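Local coordinates for protein ribonuclease (PDB 2ZPO) that probably cleaves single- and double-stranded RNA on the 3' side of pyrimidine nucleotides, as a secreted endonuclease of the pancreatic ribonuclease family, at residues D21-T24 against Y25-M29; H48-A51 against A52-T55. One frame throughout, in Å; residues are numbered along the deposited sequence.

Contact 1. Residues D21-T24 against Y25-M29; sequences DTRT and YCNQM. With SO4 (sulfate ion), chain D.
T24 and Q28 lie side by side, one turn apart on the first turns of helix 22-32. Q28 can be followed outward from the backbone. Its CB rests near the carbonyl oxygen of T24. The next carbon is closer, with Q28 CG 3.2 Å from T24 O. CG stands anti to its own carbonyl carbon (chi1 -67°) and the chain then runs extended (chi2 -179°), which carries the amide along the T24 methyl. Q28 CD is 3.7 Å from T24 CG2, and Q28 OE1 and NE2 are each 3.9 Å from it. OE1 is also near T24 O.

The hydroxyl of T24 turns the other way, back to D21. T24 OG1 gives its proton to D21 OD1 at 2.7 Å, on the syn side but tilted out of the carboxylate plane. T24 N donates to the same oxygen at 2.8 Å. Two donors thus grip one oxygen, which limits how the carboxylate can turn. R23 adds charge: R23 NH1 is 3.6 Å from D21 OD1, a long salt bridge with the oxygen well out of the guanidinium plane. R23 CG touches N27 ND2, with guanidinium and amide planes 71° apart. N27 ND2 donates to a water that bonds weakly to T24 OG1, while N27 OD1 is hydrogen-bonded by Y94 N. At the helix start, T22 OG1 donates to O1 of a sulfate, probably from the crystallisation liquor, at 2.8 Å. C26 is tied to C81 by a disulfide. Y25 N to D21 O opens the i to i+4 series, which C26, N27 and Q28 continue, and D21 is a classic aspartate N-cap of an alpha-helix.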
ATOM      1  N   ASP A  21       7.221   8.828  14.217  1.00 24.24           N
ATOM      2  CA  ASP A  21       7.654   7.440  14.279  1.00 23.89           C
ATOM      3  C   ASP A  21       6.665   6.613  13.450  1.00 22.81           C
ATOM      4  O   ASP A  21       5.653   7.138  13.006  1.00 22.21           O
ATOM      5  CB  ASP A  21       7.672   6.971  15.726  1.00 24.86           C
ATOM      6  CG  ASP A  21       6.391   7.330  16.466  1.00 26.94           C
ATOM      7  OD1 ASP A  21       5.314   6.833  16.085  1.00 26.62           O
ATOM      8  OD2 ASP A  21       6.450   8.116  17.438  1.00 30.85           O
ATOM      9  N   THR A  22       6.949   5.328  13.257  1.00 23.22           N
ATOM     10  CA  THR A  22       6.131   4.537  12.328  1.00 23.27           C
ATOM     11  C   THR A  22       4.737   4.210  12.868  1.00 22.61           C
ATOM     12  O   THR A  22       3.769   4.160  12.120  1.00 21.92           O
ATOM     13  CB  THR A  22       6.857   3.262  11.900  1.00 23.39           C
ATOM     14  OG1 THR A  22       8.197   3.586  11.518  1.00 25.11           O
ATOM     15  CG2 THR A  22       6.141   2.643  10.726  1.00 23.37           C
ATOM     16  N   ARG A  23       4.622   4.028  14.177  1.00 21.89           N
ATOM     17  CA  ARG A  23       3.334   3.754  14.796  1.00 21.94           C
ATOM     18  C   ARG A  23       2.407   4.952  14.518  1.00 20.76           C
ATOM     19  O   ARG A  23       1.255   4.772  14.109  1.00 19.72           O
ATOM     20  CB  ARG A  23       3.559   3.543  16.300  1.00 22.43           C
ATOM     21  CG  ARG A  23       2.350   3.328  17.142  1.00 26.05           C
ATOM     22  CD  ARG A  23       2.714   3.479  18.634  1.00 30.01           C
ATOM     23  NE  ARG A  23       2.250   4.783  19.133  1.00 37.13           N
ATOM     24  CZ  ARG A  23       3.020   5.826  19.465  1.00 39.52           C
ATOM     25  NH1 ARG A  23       4.351   5.772  19.396  1.00 41.89           N
ATOM     26  NH2 ARG A  23       2.443   6.936  19.897  1.00 42.33           N
ATOM     27  N   THR A  24       2.927   6.167  14.707  1.00 20.38           N
ATOM     28  CA  THR A  24       2.159   7.388  14.483  1.00 19.37           C
ATOM     29  C   THR A  24       1.873   7.594  12.984  1.00 18.68           C
ATOM     30  O   THR A  24       0.777   8.003  12.620  1.00 18.77           O
ATOM     31  CB  THR A  24       2.859   8.657  15.040  1.00 20.32           C
ATOM     32  OG1 THR A  24       3.187   8.488  16.438  1.00 21.94           O
ATOM     33  CG2 THR A  24       1.965   9.845  14.900  1.00 20.03           C
ATOM     34  N   TYR A  25       2.869   7.340  12.137  1.00 18.43           N
ATOM     35  CA  TYR A  25       2.656   7.333  10.685  1.00 17.37           C
ATOM     36  C   TYR A  25       1.419   6.484  10.362  1.00 17.18           C
ATOM     37  O   TYR A  25       0.485   6.922   9.677  1.00 17.15           O
ATOM     38  CB  TYR A  25       3.880   6.765   9.966  1.00 17.82           C
ATOM     39  CG  TYR A  25       3.667   6.664   8.476  1.00 17.18           C
ATOM     40  CD1 TYR A  25       3.105   5.519   7.918  1.00 15.11           C
ATOM     41  CD2 TYR A  25       4.009   7.722   7.633  1.00 16.67           C
ATOM     42  CE1 TYR A  25       2.905   5.431   6.554  1.00 15.56           C
ATOM     43  CE2 TYR A  25       3.803   7.662   6.252  1.00 17.43           C
ATOM     44  CZ  TYR A  25       3.234   6.513   5.720  1.00 14.99           C
ATOM     45  OH  TYR A  25       3.020   6.451   4.356  1.00 14.25           O
ATOM     46  N   CYS A  26       1.440   5.247  10.850  1.00 17.50           N
ATOM     47  CA  CYS A  26       0.354   4.313  10.546  1.00 16.94           C
ATOM     48  C   CYS A  26      -1.008   4.778  11.067  1.00 17.76           C
ATOM     49  O   CYS A  26      -2.001   4.753  10.362  1.00 16.49           O
ATOM     50  CB  CYS A  26       0.722   2.935  11.065  1.00 17.88           C
ATOM     51  SG  CYS A  26       1.950   2.103  10.060  1.00 17.89           S
ATOM     52  N   ASN A  27      -1.032   5.244  12.316  1.00 17.63           N
ATOM     53  CA  ASN A  27      -2.255   5.717  12.892  1.00 18.61           C
ATOM     54  C   ASN A  27      -2.864   6.880  12.089  1.00 18.02           C
ATOM     55  O   ASN A  27      -4.059   6.886  11.780  1.00 18.51           O
ATOM     56  CB  ASN A  27      -1.989   6.098  14.348  1.00 18.72           C
ATOM     57  CG  ASN A  27      -1.832   4.865  15.245  1.00 20.15           C
ATOM     58  OD1 ASN A  27      -2.347   3.775  14.923  1.00 21.45           O
ATOM     59  ND2 ASN A  27      -1.162   5.033  16.389  1.00 20.99           N
ATOM     60  N   GLN A  28      -2.014   7.832  11.717  1.00 19.18           N
ATOM     61  CA  GLN A  28      -2.465   8.998  10.967  1.00 18.36           C
ATOM     62  C   GLN A  28      -2.892   8.634   9.546  1.00 18.22           C
ATOM     63  O   GLN A  28      -3.930   9.066   9.058  1.00 18.25           O
ATOM     64  CB  GLN A  28      -1.345  10.050  10.924  1.00 19.01           C
ATOM     65  CG  GLN A  28      -1.060  10.645  12.300  1.00 21.92           C
ATOM     66  CD  GLN A  28       0.043  11.726  12.305  1.00 24.75           C
ATOM     67  OE1 GLN A  28       1.019  11.659  11.559  1.00 27.03           O
ATOM     68  NE2 GLN A  28      -0.114  12.712  13.189  1.00 26.05           N
ATOM     69  N   MET A  29      -2.085   7.823   8.880  1.00 16.98           N
ATOM     70  CA  MET A  29      -2.283   7.591   7.438  1.00 16.19           C
ATOM     71  C   MET A  29      -3.477   6.659   7.211  1.00 15.55           C
ATOM     72  O   MET A  29      -4.259   6.850   6.276  1.00 14.45           O
ATOM     73  CB  MET A  29      -0.997   7.040   6.802  1.00 16.49           C
ATOM     74  CG  MET A  29       0.148   8.025   6.724  1.00 19.13           C
ATOM     75  SD  MET A  29      -0.192   9.460   5.674  1.00 24.10           S
ATOM     76  CE  MET A  29      -0.846   8.697   4.214  1.00 26.77           C
TER
HETATM   77  S   SO4 D 122      11.116   1.305  11.315  1.00 36.84           S
HETATM   78  O1  SO4 D 122       9.801   1.371  11.965  1.00 34.69           O
HETATM   79  O2  SO4 D 122      11.304   0.006  10.631  1.00 35.37           O
HETATM   80  O3  SO4 D 122      11.250   2.432  10.400  1.00 33.40           O
HETATM   81  O4  SO4 D 122      12.164   1.430  12.341  1.00 36.49           O
HETATM   82  O   HOH W   1       0.055   7.623  17.396  1.00 47.63           O

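Contact 2. Residues H48-A51 against A52-T55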
ATOM      1  N   HIS A  48       6.230   4.150  -1.201  1.00 13.44           N
ATOM      2  CA  HIS A  48       6.760   5.529  -1.338  1.00 13.71           C
ATOM      3  C   HIS A  48       7.465   5.690  -2.675  1.00 13.09           C
ATOM      4  O   HIS A  48       8.691   5.832  -2.770  1.00 13.87           O
ATOM      5  CB  HIS A  48       7.656   5.892  -0.143  1.00 14.65           C
ATOM      6  CG  HIS A  48       7.026   5.536   1.162  1.00 14.61           C
ATOM      7  ND1 HIS A  48       5.757   5.962   1.504  1.00 14.13           N
ATOM      8  CD2 HIS A  48       7.442   4.724   2.169  1.00 15.42           C
ATOM      9  CE1 HIS A  48       5.436   5.461   2.688  1.00 13.64           C
ATOM     10  NE2 HIS A  48       6.441   4.708   3.109  1.00 13.31           N
ATOM     11  N   ALA A  49       6.659   5.642  -3.725  1.00 12.77           N
ATOM     12  CA  ALA A  49       7.114   5.896  -5.097  1.00 12.01           C
ATOM     13  C   ALA A  49       5.910   6.525  -5.793  1.00 12.81           C
ATOM     14  O   ALA A  49       4.778   6.411  -5.328  1.00 12.38           O
ATOM     15  CB  ALA A  49       7.478   4.598  -5.785  1.00 13.52           C
ATOM     16  N   SER A  50       6.159   7.174  -6.916  1.00 12.38           N
ATOM     17  CA  SER A  50       5.061   7.826  -7.623  1.00 13.12           C
ATOM     18  C   SER A  50       4.078   6.839  -8.255  1.00 13.20           C
ATOM     19  O   SER A  50       4.380   5.663  -8.502  1.00 12.77           O
ATOM     20  CB  SER A  50       5.619   8.751  -8.709  1.00 13.20           C
ATOM     21  OG  SER A  50       6.172   8.023  -9.775  1.00 12.99           O
ATOM     22  N   ALA A  51       2.882   7.351  -8.547  1.00 14.26           N
ATOM     23  CA  ALA A  51       1.905   6.547  -9.253  1.00 14.84           C
ATOM     24  C   ALA A  51       2.471   6.002 -10.559  1.00 14.01           C
ATOM     25  O   ALA A  51       2.243   4.841 -10.895  1.00 14.88           O
ATOM     26  CB  ALA A  51       0.617   7.377  -9.499  1.00 15.43           C
ATOM     27  N   ALA A  52       3.226   6.836 -11.293  1.00 13.87           N
ATOM     28  CA  ALA A  52       3.876   6.431 -12.539  1.00 14.05           C
ATOM     29  C   ALA A  52       4.887   5.307 -12.312  1.00 13.98           C
ATOM     30  O   ALA A  52       4.906   4.330 -13.036  1.00 14.87           O
ATOM     31  CB  ALA A  52       4.536   7.629 -13.223  1.00 15.47           C
ATOM     32  N   SER A  53       5.692   5.431 -11.259  1.00 12.13           N
ATOM     33  CA  SER A  53       6.646   4.362 -10.936  1.00 12.65           C
ATOM     34  C   SER A  53       5.987   3.029 -10.647  1.00 13.36           C
ATOM     35  O   SER A  53       6.505   1.960 -11.028  1.00 13.81           O
ATOM     36  CB  SER A  53       7.497   4.766  -9.726  1.00 11.92           C
ATOM     37  OG  SER A  53       8.384   5.800 -10.142  1.00 14.82           O
ATOM     38  N   ILE A  54       4.856   3.082  -9.965  1.00 12.82           N
ATOM     39  CA  ILE A  54       4.113   1.860  -9.629  1.00 14.75           C
ATOM     40  C   ILE A  54       3.356   1.326 -10.831  1.00 15.23           C
ATOM     41  O   ILE A  54       3.373   0.130 -11.079  1.00 16.13           O
ATOM     42  CB  ILE A  54       3.228   2.057  -8.388  1.00 14.12           C
ATOM     43  CG1 ILE A  54       4.123   2.439  -7.183  1.00 15.21           C
ATOM     44  CG2 ILE A  54       2.412   0.768  -8.059  1.00 14.69           C
ATOM     45  CD1 ILE A  54       3.385   3.079  -6.032  1.00 15.43           C
ATOM     46  N   THR A  55       2.764   2.204 -11.633  1.00 16.39           N
ATOM     47  CA  THR A  55       2.039   1.776 -12.837  1.00 17.02           C
ATOM     48  C   THR A  55       2.880   1.014 -13.875  1.00 17.07           C
ATOM     49  O   THR A  55       2.384   0.104 -14.571  1.00 18.65           O
ATOM     50  CB  THR A  55       1.282   2.968 -13.475  1.00 18.05           C
ATOM     51  OG1 THR A  55       0.362   3.508 -12.520  1.00 18.13           O
ATOM     52  CG2 THR A  55       0.563   2.546 -14.745  1.00 19.70           C
TER
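The backbone passes from extended at A49 and S50 into helix at A51, and I54 N donates to S50 O at 3.0 Å in the first i to i+4 bond. The side chain of S50 caps this start. Its OG sits between the backbone N and the carbonyl carbon (chi1 71°), and from there it accepts from S53 N at 3.0 Å, with an N-H...O angle of 161°. S53 OG lies 3.2 Å from S50 OG. An alanine here would remove the acceptor, and S53 N would probably be left without its capping mate, with the first turn less firmly fixed.

A51 O takes two donors from T55. The amide bond is the routine helical one. T55 OG1 adds a second at 2.8 Å and comes from above the carbonyl plane, 43° out of it. The OG1 bond folds the T55 hydroxyl back on its own helix, and A51 O accepts both.

Carbon contacts run beside the cap. A49 CB meets S53 CB at 3.9 Å, and I54 CG1 is 4.2 Å from A49 CB. I54 CD1 is 3.7 Å from A49 O.

The short helix 51-55 follows strand 43-47 through this loop. A51 and T55 pack on Y4 of helix 3-11, and I54 reaches F7 of the same helix. A49 touches F76 of strand 69-83, and T55 meets L111 and P112 at strand 111-118.

In the fold
Contacts 1 and 2 follow each other along the chain, each at the start of a helix, with centres about 21 Å apart. They meet where Y25 OH lies 3.1 Å from H48 CE1. D13 joins them too, hydrogen-bonding Y25 OH through its carboxylate and H48 ND1 through its backbone oxygen. T79 of strand 69-83 touches T22 and Y25 and is hydrogen-bonded to H48 NE2. At contact 2 the I54 side chain is about 6 Å from that of H11, the probable proton acceptor. At contact 1 the C26 side chain is about 7 Å from that of R82, a probable substrate-binding residue. T98 shares the sulfate with T22.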